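Local coordinates for putative cytochrome C (PDB 4PWA), which binds a covalently attached heme c and, as a c-type cytochrome named SorU, probably carries electrons in bacterial sulfite oxidation, at residues A[10-14]-A[27-32]; A[40-46]-A[79-85]; A[50-55]-A[72-76]. One frame throughout, in Å; residues are numbered along the deposited sequence. Where two conformers were deposited one is given.

Along the chain, interaction 1 comes first and closes before the others open, setting helix 4-16 against the turn between strands 26-27 and 32-33. Interaction 2 joins helix 40-43 and the loop after it to the end of helix 69-82. Interaction 3, where helix 47-56 crosses that same helix 69-82, is nested within the loop that interaction 2 closes. The centre of interaction 1 lies about 11 Å from that of interaction 2 and about 14 Å from that of interaction 3; the latter two are about 13 Å apart. Interactions 2 and 3 both touch the heme, and interactions 1 and 2 both touch a second subunit. Helices 4-16, 40-43, 47-56 and 69-82 thus pack together beside the heme in a small cytochrome c fold.

Interaction 1: residues A[10-14]-A[27-32]; sequences REIFL and LADAEA
Phe13 reaches from helix 10-14 into the turn 27-32, its ring packing against three side chains. CB points toward the turn, and CG, anti to the backbone N (chi1 -168°), carries the ring on. CD1 then meets Ala30 CB obliquely, while CD2 and CE2 on the other edge run beneath Leu27 CD2. CE1 has Ala32 CB at its edge, close to the ring plane, at 3.8 Å. The tip, CZ, lies 3.7 Å from Leu27 CB. Leu27 CD2 covers one face in a CH-pi contact, 3.8 Å from the ring centroid and only 12° off the normal. Leu14 adds its isobutyl group, CG lying 4.0 Å from Ala30 CB.

A turn earlier, in one of its two modelled conformers, Arg10 grips Asp29 side-on in a salt bridge, which may therefore not be permanent. NE and NH2 both donate to Asp29 OD1, at 2.8 Å from NE and 2.9 Å from NH2, while the bond from NH2 to OD2 is weak. The guanidinium and carboxylate planes are 31° apart. Tyr78 OH also hydrogen-bonds to OD1.

Glu31 and Ala32 opposite Leu27 form a G1 beta bulge. Helix 4-16 thus lies against the short hairpin of strands 26-27 and 32-33, with Tyr78 of helix 69-82 alongside and Phe13 also touching heme-linked Cys21 and the axial ligand His25.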
# COMPACT_ATOMS: atom_id res chain seq x y z
N ARG A 10 10.95 -8.50 16.79
CA ARG A 10 10.69 -7.28 16.03
C ARG A 10 11.64 -7.17 14.83
O ARG A 10 11.22 -6.91 13.72
CB ARG A 10 10.85 -6.06 16.96
CG ARG A 10 10.21 -4.77 16.47
CD ARG A 10 10.29 -3.69 17.57
NE ARG A 10 9.29 -3.89 18.62
CZ ARG A 10 9.42 -3.48 19.88
NH1 ARG A 10 10.53 -2.86 20.27
NH2 ARG A 10 8.45 -3.69 20.75
N GLU A 11 12.93 -7.36 15.07
CA GLU A 11 13.92 -7.25 13.99
C GLU A 11 13.73 -8.35 12.93
O GLU A 11 13.97 -8.12 11.75
CB GLU A 11 15.34 -7.27 14.55
CG GLU A 11 16.43 -7.07 13.51
CD GLU A 11 17.82 -7.02 14.11
OE1 GLU A 11 18.12 -6.06 14.86
OE2 GLU A 11 18.61 -7.94 13.83
N ILE A 12 13.31 -9.53 13.35
CA ILE A 12 13.08 -10.62 12.41
C ILE A 12 11.87 -10.25 11.57
O ILE A 12 11.89 -10.40 10.35
CB ILE A 12 12.86 -11.98 13.15
CG1 ILE A 12 14.17 -12.43 13.81
CG2 ILE A 12 12.37 -13.06 12.20
CD1 ILE A 12 14.00 -13.49 14.88
N PHE A 13 10.84 -9.74 12.25
CA PHE A 13 9.58 -9.37 11.60
C PHE A 13 9.76 -8.25 10.58
O PHE A 13 9.11 -8.25 9.55
CB PHE A 13 8.57 -8.93 12.66
CG PHE A 13 7.17 -8.81 12.13
CD1 PHE A 13 6.73 -7.61 11.58
CD2 PHE A 13 6.31 -9.88 12.17
CE1 PHE A 13 5.46 -7.50 11.09
CE2 PHE A 13 5.02 -9.76 11.69
CZ PHE A 13 4.60 -8.57 11.15
N LEU A 14 10.65 -7.31 10.89
CA LEU A 14 10.90 -6.15 10.04
C LEU A 14 12.06 -6.27 9.03
O LEU A 14 11.95 -5.73 7.93
CB LEU A 14 11.14 -4.92 10.91
CG LEU A 14 9.88 -4.35 11.57
CD1 LEU A 14 10.26 -3.39 12.66
CD2 LEU A 14 8.99 -3.65 10.50
N LEU A 27 0.92 -5.19 11.63
CA LEU A 27 1.20 -5.40 13.03
C LEU A 27 1.66 -4.08 13.65
O LEU A 27 2.76 -3.61 13.41
CB LEU A 27 2.29 -6.48 13.20
CG LEU A 27 2.57 -6.90 14.64
CD1 LEU A 27 1.43 -7.77 15.16
CD2 LEU A 27 3.93 -7.61 14.76
N ALA A 28 0.80 -3.48 14.47
CA ALA A 28 1.01 -2.15 15.00
C ALA A 28 2.33 -1.99 15.75
O ALA A 28 3.03 -1.00 15.55
CB ALA A 28 -0.17 -1.75 15.90
N ASP A 29 2.71 -2.95 16.58
CA ASP A 29 3.91 -2.81 17.40
C ASP A 29 5.13 -2.54 16.52
O ASP A 29 6.00 -1.77 16.88
CB ASP A 29 4.14 -4.04 18.27
CG ASP A 29 5.39 -3.94 19.12
OD1 ASP A 29 6.50 -4.25 18.61
OD2 ASP A 29 5.29 -3.59 20.32
N ALA A 30 5.16 -3.18 15.36
CA ALA A 30 6.23 -3.01 14.39
C ALA A 30 5.98 -1.85 13.42
O ALA A 30 6.81 -1.59 12.57
CB ALA A 30 6.44 -4.32 13.60
N GLU A 31 4.86 -1.14 13.56
CA GLU A 31 4.47 -0.09 12.60
C GLU A 31 4.43 -0.67 11.18
O GLU A 31 4.87 -0.04 10.22
CB GLU A 31 5.41 1.11 12.65
CG GLU A 31 5.63 1.69 14.04
CD GLU A 31 6.85 2.61 14.13
OE1 GLU A 31 7.76 2.52 13.27
OE2 GLU A 31 6.89 3.45 15.06
N ALA A 32 3.89 -1.88 11.07
CA ALA A 32 3.82 -2.62 9.83
C ALA A 32 2.37 -2.60 9.33
O ALA A 32 1.44 -2.81 10.11
CB ALA A 32 4.26 -4.05 10.05

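Interaction 2: residues A[40-46]-A[79-85]; sequences LDELKPD and VSTVAGK. With HEC (heme c), chain E.
A straight side-chain-to-backbone hydrogen bond and a small apolar cluster beside the heme join residues 40-46 to 79-85, where helix 40-43 and its following loop meet the C-terminal end of helix 69-82. Gly84 N donates to Asp41 OD1 over 2.9 Å at 175°, approaching from above the carboxylate plane. Water 1 lies within hydrogen-bonding distance of both Asp41 OD1 and Lys85 O, while Asp41 OD2 accepts from the backbone N of Ala28. The carboxylate is therefore held through both oxygens, and an alanine here would probably leave the amides of both Gly84 and Ala28 without their carboxylate acceptor and set the turn 82-85 freer to move.

That turn is type II, and at the backbone angles of Gly84 a CB would be jammed against the carbonyl O of Ala83, which calls for glycine. Next to it, Ala83 CB lies 3.4 Å from Leu40 O. Lys44 folds back over its own helix, where NZ donates to Asp41 O at 2.8 Å.

Toward the heme, Val79 CG1, anti to its backbone N (chi1 174°), meets both Leu40 CD1 and Pro45 CG, each 4.1 Å away, in directions roughly at right angles. The other branch of Leu40, CD2, packs 3.7 Å from the heme methyl CMA, and Pro45 CG also borders that methyl. Beyond the cluster, Ser80 CB approaches Pro45 O, and water 2 donates to both Pro45 O and Ser80 O.

Phe13 of helix 4-16 and Val50 of helix 47-56 both pack on Val79, and Leu27 of strand 26-27 lies against Leu40 and Asp41.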
# COMPACT_ATOMS: atom_id res chain seq x y z
N LEU A 40 -2.43 -9.15 11.57
CA LEU A 40 -2.08 -9.96 12.74
C LEU A 40 -2.60 -9.35 14.04
O LEU A 40 -2.76 -10.06 15.04
CB LEU A 40 -0.57 -10.22 12.80
CG LEU A 40 0.03 -11.02 11.62
CD1 LEU A 40 1.54 -11.15 11.75
CD2 LEU A 40 -0.64 -12.42 11.46
N ASP A 41 -2.88 -8.06 14.04
CA ASP A 41 -3.54 -7.42 15.18
C ASP A 41 -5.00 -7.87 15.29
O ASP A 41 -5.60 -7.81 16.37
CB ASP A 41 -3.48 -5.90 15.08
CG ASP A 41 -2.06 -5.35 15.18
OD1 ASP A 41 -1.24 -5.90 15.96
OD2 ASP A 41 -1.77 -4.35 14.48
N GLU A 42 -5.55 -8.33 14.17
CA GLU A 42 -6.90 -8.88 14.13
C GLU A 42 -6.90 -10.37 14.44
O GLU A 42 -7.72 -10.85 15.20
CB GLU A 42 -7.52 -8.62 12.75
CG GLU A 42 -8.90 -9.23 12.52
CD GLU A 42 -10.01 -8.63 13.37
OE1 GLU A 42 -9.76 -7.69 14.17
OE2 GLU A 42 -11.15 -9.13 13.22
N LEU A 43 -5.98 -11.10 13.84
CA LEU A 43 -5.90 -12.54 14.04
C LEU A 43 -5.55 -12.88 15.50
O LEU A 43 -6.19 -13.73 16.12
CB LEU A 43 -4.87 -13.13 13.08
CG LEU A 43 -5.13 -14.50 12.47
CD1 LEU A 43 -6.51 -14.55 11.82
CD2 LEU A 43 -4.02 -14.81 11.45
N LYS A 44 -4.57 -12.16 16.06
CA LYS A 44 -4.07 -12.39 17.42
C LYS A 44 -3.78 -13.87 17.66
O LYS A 44 -4.34 -14.48 18.57
CB LYS A 44 -5.06 -11.86 18.49
CG LYS A 44 -5.34 -10.35 18.43
CD LYS A 44 -5.99 -9.81 19.73
CE LYS A 44 -7.31 -9.06 19.48
NZ LYS A 44 -7.20 -7.74 18.69
N PRO A 45 -2.88 -14.45 16.85
CA PRO A 45 -2.54 -15.87 16.93
C PRO A 45 -1.64 -16.19 18.12
O PRO A 45 -0.87 -15.34 18.56
CB PRO A 45 -1.76 -16.10 15.64
CG PRO A 45 -1.04 -14.83 15.42
CD PRO A 45 -1.98 -13.73 15.93
N ASP A 46 -1.74 -17.42 18.64
CA ASP A 46 -0.78 -17.90 19.63
C ASP A 46 0.55 -18.31 18.99
O ASP A 46 0.65 -18.46 17.77
CB ASP A 46 -1.37 -19.04 20.48
CG ASP A 46 -1.77 -20.25 19.66
OD1 ASP A 46 -1.10 -20.57 18.66
OD2 ASP A 46 -2.78 -20.90 20.02
N VAL A 79 5.21 -11.95 17.93
CA VAL A 79 3.90 -11.72 17.35
C VAL A 79 2.77 -12.05 18.34
O VAL A 79 1.84 -11.26 18.53
CB VAL A 79 3.71 -12.57 16.10
CG1 VAL A 79 2.25 -12.44 15.59
CG2 VAL A 79 4.73 -12.17 15.01
N SER A 80 2.87 -13.20 19.00
CA SER A 80 1.81 -13.65 19.87
C SER A 80 1.68 -12.79 21.12
O SER A 80 0.60 -12.75 21.73
CB SER A 80 2.02 -15.11 20.25
OG SER A 80 3.33 -15.29 20.73
N THR A 81 2.75 -12.11 21.50
CA THR A 81 2.73 -11.23 22.67
C THR A 81 2.22 -9.84 22.35
O THR A 81 1.47 -9.26 23.13
CB THR A 81 4.14 -11.07 23.27
OG1 THR A 81 4.71 -12.35 23.49
CG2 THR A 81 4.08 -10.30 24.58
N VAL A 82 2.63 -9.29 21.20
CA VAL A 82 2.34 -7.88 20.90
C VAL A 82 1.12 -7.65 20.05
O VAL A 82 0.67 -6.51 19.96
CB VAL A 82 3.54 -7.15 20.22
CG1 VAL A 82 4.78 -7.24 21.09
CG2 VAL A 82 3.79 -7.68 18.80
N ALA A 83 0.56 -8.69 19.42
CA ALA A 83 -0.58 -8.49 18.51
C ALA A 83 -1.73 -7.75 19.21
O ALA A 83 -2.10 -8.10 20.34
CB ALA A 83 -1.05 -9.80 17.94
N GLY A 84 -2.25 -6.71 18.56
CA GLY A 84 -3.32 -5.88 19.11
C GLY A 84 -2.86 -4.62 19.86
O GLY A 84 -3.68 -3.76 20.19
N LYS A 85 -1.56 -4.52 20.11
CA LYS A 85 -1.00 -3.46 20.93
C LYS A 85 0.10 -2.67 20.21
O LYS A 85 0.69 -3.16 19.23
CB LYS A 85 -0.48 -4.06 22.24
CG LYS A 85 -1.58 -4.72 23.05
CD LYS A 85 -1.11 -5.27 24.38
CE LYS A 85 -0.32 -6.56 24.23
NZ LYS A 85 -0.12 -7.25 25.55
FE HEC E . 2.23 -14.63 6.71
CHA HEC E . -0.77 -16.22 6.99
CHB HEC E . 2.70 -14.80 10.03
CHC HEC E . 5.42 -13.53 6.27
CHD HEC E . 1.51 -13.72 3.52
NA HEC E . 1.19 -15.41 8.21
C1A HEC E . -0.07 -15.96 8.14
C2A HEC E . -0.51 -16.26 9.48
C3A HEC E . 0.43 -15.87 10.33
C4A HEC E . 1.52 -15.31 9.55
CMA HEC E . 0.36 -15.98 11.86
CAA HEC E . -1.86 -16.92 9.85
CBA HEC E . -1.74 -18.41 9.55
CGA HEC E . -2.96 -19.16 10.00
O1A HEC E . -2.79 -20.13 10.78
O2A HEC E . -4.11 -18.81 9.60
NB HEC E . 3.75 -14.25 7.91
C1B HEC E . 3.78 -14.45 9.27
C2B HEC E . 5.14 -14.28 9.72
C3B HEC E . 5.87 -13.88 8.69
C4B HEC E . 5.02 -13.89 7.52
CMB HEC E . 5.64 -14.32 11.18
CAB HEC E . 7.38 -13.56 8.70
CBB HEC E . 8.24 -14.81 8.95
NC HEC E . 3.25 -13.74 5.19
C1C HEC E . 4.58 -13.42 5.18
C2C HEC E . 5.03 -13.23 3.81
C3C HEC E . 3.91 -13.05 3.09
C4C HEC E . 2.80 -13.51 3.93
CMC HEC E . 6.38 -12.55 3.54
CAC HEC E . 3.72 -12.64 1.59
CBC HEC E . 4.85 -12.65 0.54
ND HEC E . 0.63 -14.92 5.47
C1D HEC E . 0.55 -14.45 4.16
C2D HEC E . -0.69 -14.86 3.56
C3D HEC E . -1.42 -15.65 4.63
C4D HEC E . -0.53 -15.62 5.78
CMD HEC E . -1.18 -14.54 2.13
CAD HEC E . -2.81 -16.31 4.51
CBD HEC E . -2.64 -17.81 4.42
CGD HEC E . -3.96 -18.45 4.05
O1D HEC E . -4.82 -18.60 4.96
O2D HEC E . -4.13 -18.82 2.85
O HOH W 1 1.06 -5.20 17.30
O HOH W 2 -1.65 -13.03 19.85

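Interaction 3: residues A[50-55]-A[72-76]; sequences VNTAVT and IEAVA. With HEC (heme c), chain E.
Val50 and Val54 each hold CG1 anti to the backbone N (chi1 180° and 177°), which brings the two CG1 methyls within reach of both helix 72-76 and the heme. Val50 CG1 lies 3.7 Å from Ala76 CA and also borders the heme methyl CMB. One turn on, Val54 CG1 meets Ile72 CG1 at 4.0 Å as the two side chains slide past each other in opposite directions; its other branch, CG2, presses on CMB from 3.3 Å.

Ile72 also packs against Asn51 and Thr55. Its CG2 branch comes in over the face of the Asn51 amide, 3.6 Å from OD1, and lies 3.7 Å from Thr55 OG1. The hydroxyl of Thr55 is close to both Asn51 O and Asn51 OD1, so the polar ends of these two residues gather beside the Ile72 methyl. The amide of Asn51 continues alongside Glu73, ND2 being 4.0 Å from Glu73 CG. The backbones are nearest at Val50 and Ala76, consistent with the small side chain of Ala76, whose CB sits 4.0 Å from Val50 CB.

The short helical segments run at 133° to each other with their axes 9.0 Å apart at closest. Ile12 of helix 4-16 packs on Val75 of helix 69-82. Such apolar helix packing beside a covalently bound heme belongs to the cytochrome c fold: Val50, Ala53 and Val54 line the heme pocket, and Val54 also lies near the axial ligand Met61.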
# COMPACT_ATOMS: atom_id res chain seq x y z
N VAL A 50 1.73 -19.20 14.83
CA VAL A 50 2.73 -18.46 14.07
C VAL A 50 3.87 -19.37 13.63
O VAL A 50 4.23 -19.39 12.45
CB VAL A 50 3.33 -17.27 14.86
CG1 VAL A 50 4.37 -16.53 14.01
CG2 VAL A 50 2.23 -16.30 15.33
N ASN A 51 4.42 -20.12 14.59
CA ASN A 51 5.56 -20.98 14.34
C ASN A 51 5.22 -21.97 13.22
O ASN A 51 5.99 -22.16 12.28
CB ASN A 51 5.92 -21.71 15.64
CG ASN A 51 7.24 -22.48 15.55
OD1 ASN A 51 7.54 -23.11 14.54
ND2 ASN A 51 8.02 -22.44 16.63
N THR A 52 4.05 -22.60 13.32
CA THR A 52 3.63 -23.52 12.28
C THR A 52 3.52 -22.86 10.91
O THR A 52 3.87 -23.47 9.89
CB THR A 52 2.29 -24.17 12.62
OG1 THR A 52 2.43 -24.87 13.86
CG2 THR A 52 1.89 -25.16 11.53
N ALA A 53 3.02 -21.62 10.89
CA ALA A 53 2.78 -20.92 9.62
C ALA A 53 4.09 -20.55 8.95
O ALA A 53 4.29 -20.79 7.77
CB ALA A 53 1.94 -19.69 9.85
N VAL A 54 4.99 -19.98 9.74
CA VAL A 54 6.32 -19.62 9.24
C VAL A 54 7.10 -20.84 8.78
O VAL A 54 7.74 -20.81 7.74
CB VAL A 54 7.11 -18.85 10.33
CG1 VAL A 54 8.53 -18.53 9.86
CG2 VAL A 54 6.34 -17.56 10.72
N THR A 55 7.04 -21.92 9.56
CA THR A 55 7.82 -23.12 9.29
C THR A 55 7.34 -23.85 8.03
O THR A 55 8.15 -24.22 7.17
CB THR A 55 7.77 -24.07 10.51
OG1 THR A 55 8.28 -23.39 11.66
CG2 THR A 55 8.59 -25.34 10.28
N ILE A 72 12.76 -18.45 14.37
CA ILE A 72 11.35 -18.72 14.15
C ILE A 72 10.59 -18.68 15.49
O ILE A 72 9.49 -18.14 15.57
CB ILE A 72 11.14 -20.06 13.41
CG1 ILE A 72 11.67 -19.95 11.97
CG2 ILE A 72 9.67 -20.48 13.44
CD1 ILE A 72 11.71 -21.25 11.19
N GLU A 73 11.19 -19.25 16.54
CA GLU A 73 10.56 -19.21 17.86
C GLU A 73 10.43 -17.78 18.35
O GLU A 73 9.44 -17.44 18.98
CB GLU A 73 11.37 -19.99 18.90
CG GLU A 73 11.23 -21.48 18.82
CD GLU A 73 12.10 -22.19 19.86
OE1 GLU A 73 12.08 -21.77 21.04
OE2 GLU A 73 12.79 -23.17 19.49
N ALA A 74 11.45 -16.96 18.07
CA ALA A 74 11.51 -15.61 18.61
C ALA A 74 10.45 -14.71 17.95
O ALA A 74 9.73 -13.98 18.65
CB ALA A 74 12.91 -15.04 18.47
N VAL A 75 10.31 -14.81 16.64
CA VAL A 75 9.25 -14.10 15.93
C VAL A 75 7.86 -14.65 16.28
O VAL A 75 6.89 -13.92 16.22
CB VAL A 75 9.44 -14.13 14.38
CG1 VAL A 75 8.97 -15.43 13.80
CG2 VAL A 75 8.69 -12.98 13.75
N ALA A 76 7.75 -15.94 16.61
CA ALA A 76 6.47 -16.51 17.07
C ALA A 76 6.09 -15.95 18.44
O ALA A 76 4.96 -15.49 18.64
CB ALA A 76 6.52 -18.03 17.12
FE HEC E . 2.23 -14.63 6.71
CHA HEC E . -0.77 -16.22 6.99
CHB HEC E . 2.70 -14.80 10.03
CHC HEC E . 5.42 -13.53 6.27
CHD HEC E . 1.51 -13.72 3.52
NA HEC E . 1.19 -15.41 8.21
C1A HEC E . -0.07 -15.96 8.14
C2A HEC E . -0.51 -16.26 9.48
C3A HEC E . 0.43 -15.87 10.33
C4A HEC E . 1.52 -15.31 9.55
CMA HEC E . 0.36 -15.98 11.86
CAA HEC E . -1.86 -16.92 9.85
CBA HEC E . -1.74 -18.41 9.55
CGA HEC E . -2.96 -19.16 10.00
O1A HEC E . -2.79 -20.13 10.78
O2A HEC E . -4.11 -18.81 9.60
NB HEC E . 3.75 -14.25 7.91
C1B HEC E . 3.78 -14.45 9.27
C2B HEC E . 5.14 -14.28 9.72
C3B HEC E . 5.87 -13.88 8.69
C4B HEC E . 5.02 -13.89 7.52
CMB HEC E . 5.64 -14.32 11.18
CAB HEC E . 7.38 -13.56 8.70
CBB HEC E . 8.24 -14.81 8.95
NC HEC E . 3.25 -13.74 5.19
C1C HEC E . 4.58 -13.42 5.18
C2C HEC E . 5.03 -13.23 3.81
C3C HEC E . 3.91 -13.05 3.09
C4C HEC E . 2.80 -13.51 3.93
CMC HEC E . 6.38 -12.55 3.54
CAC HEC E . 3.72 -12.64 1.59
CBC HEC E . 4.85 -12.65 0.54
ND HEC E . 0.63 -14.92 5.47
C1D HEC E . 0.55 -14.45 4.16
C2D HEC E . -0.69 -14.86 3.56
C3D HEC E . -1.42 -15.65 4.63
C4D HEC E . -0.53 -15.62 5.78
CMD HEC E . -1.18 -14.54 2.13
CAD HEC E . -2.81 -16.31 4.51
CBD HEC E . -2.64 -17.81 4.42
CGD HEC E . -3.96 -18.45 4.05
O1D HEC E . -4.82 -18.60 4.96
O2D HEC E . -4.13 -18.82 2.85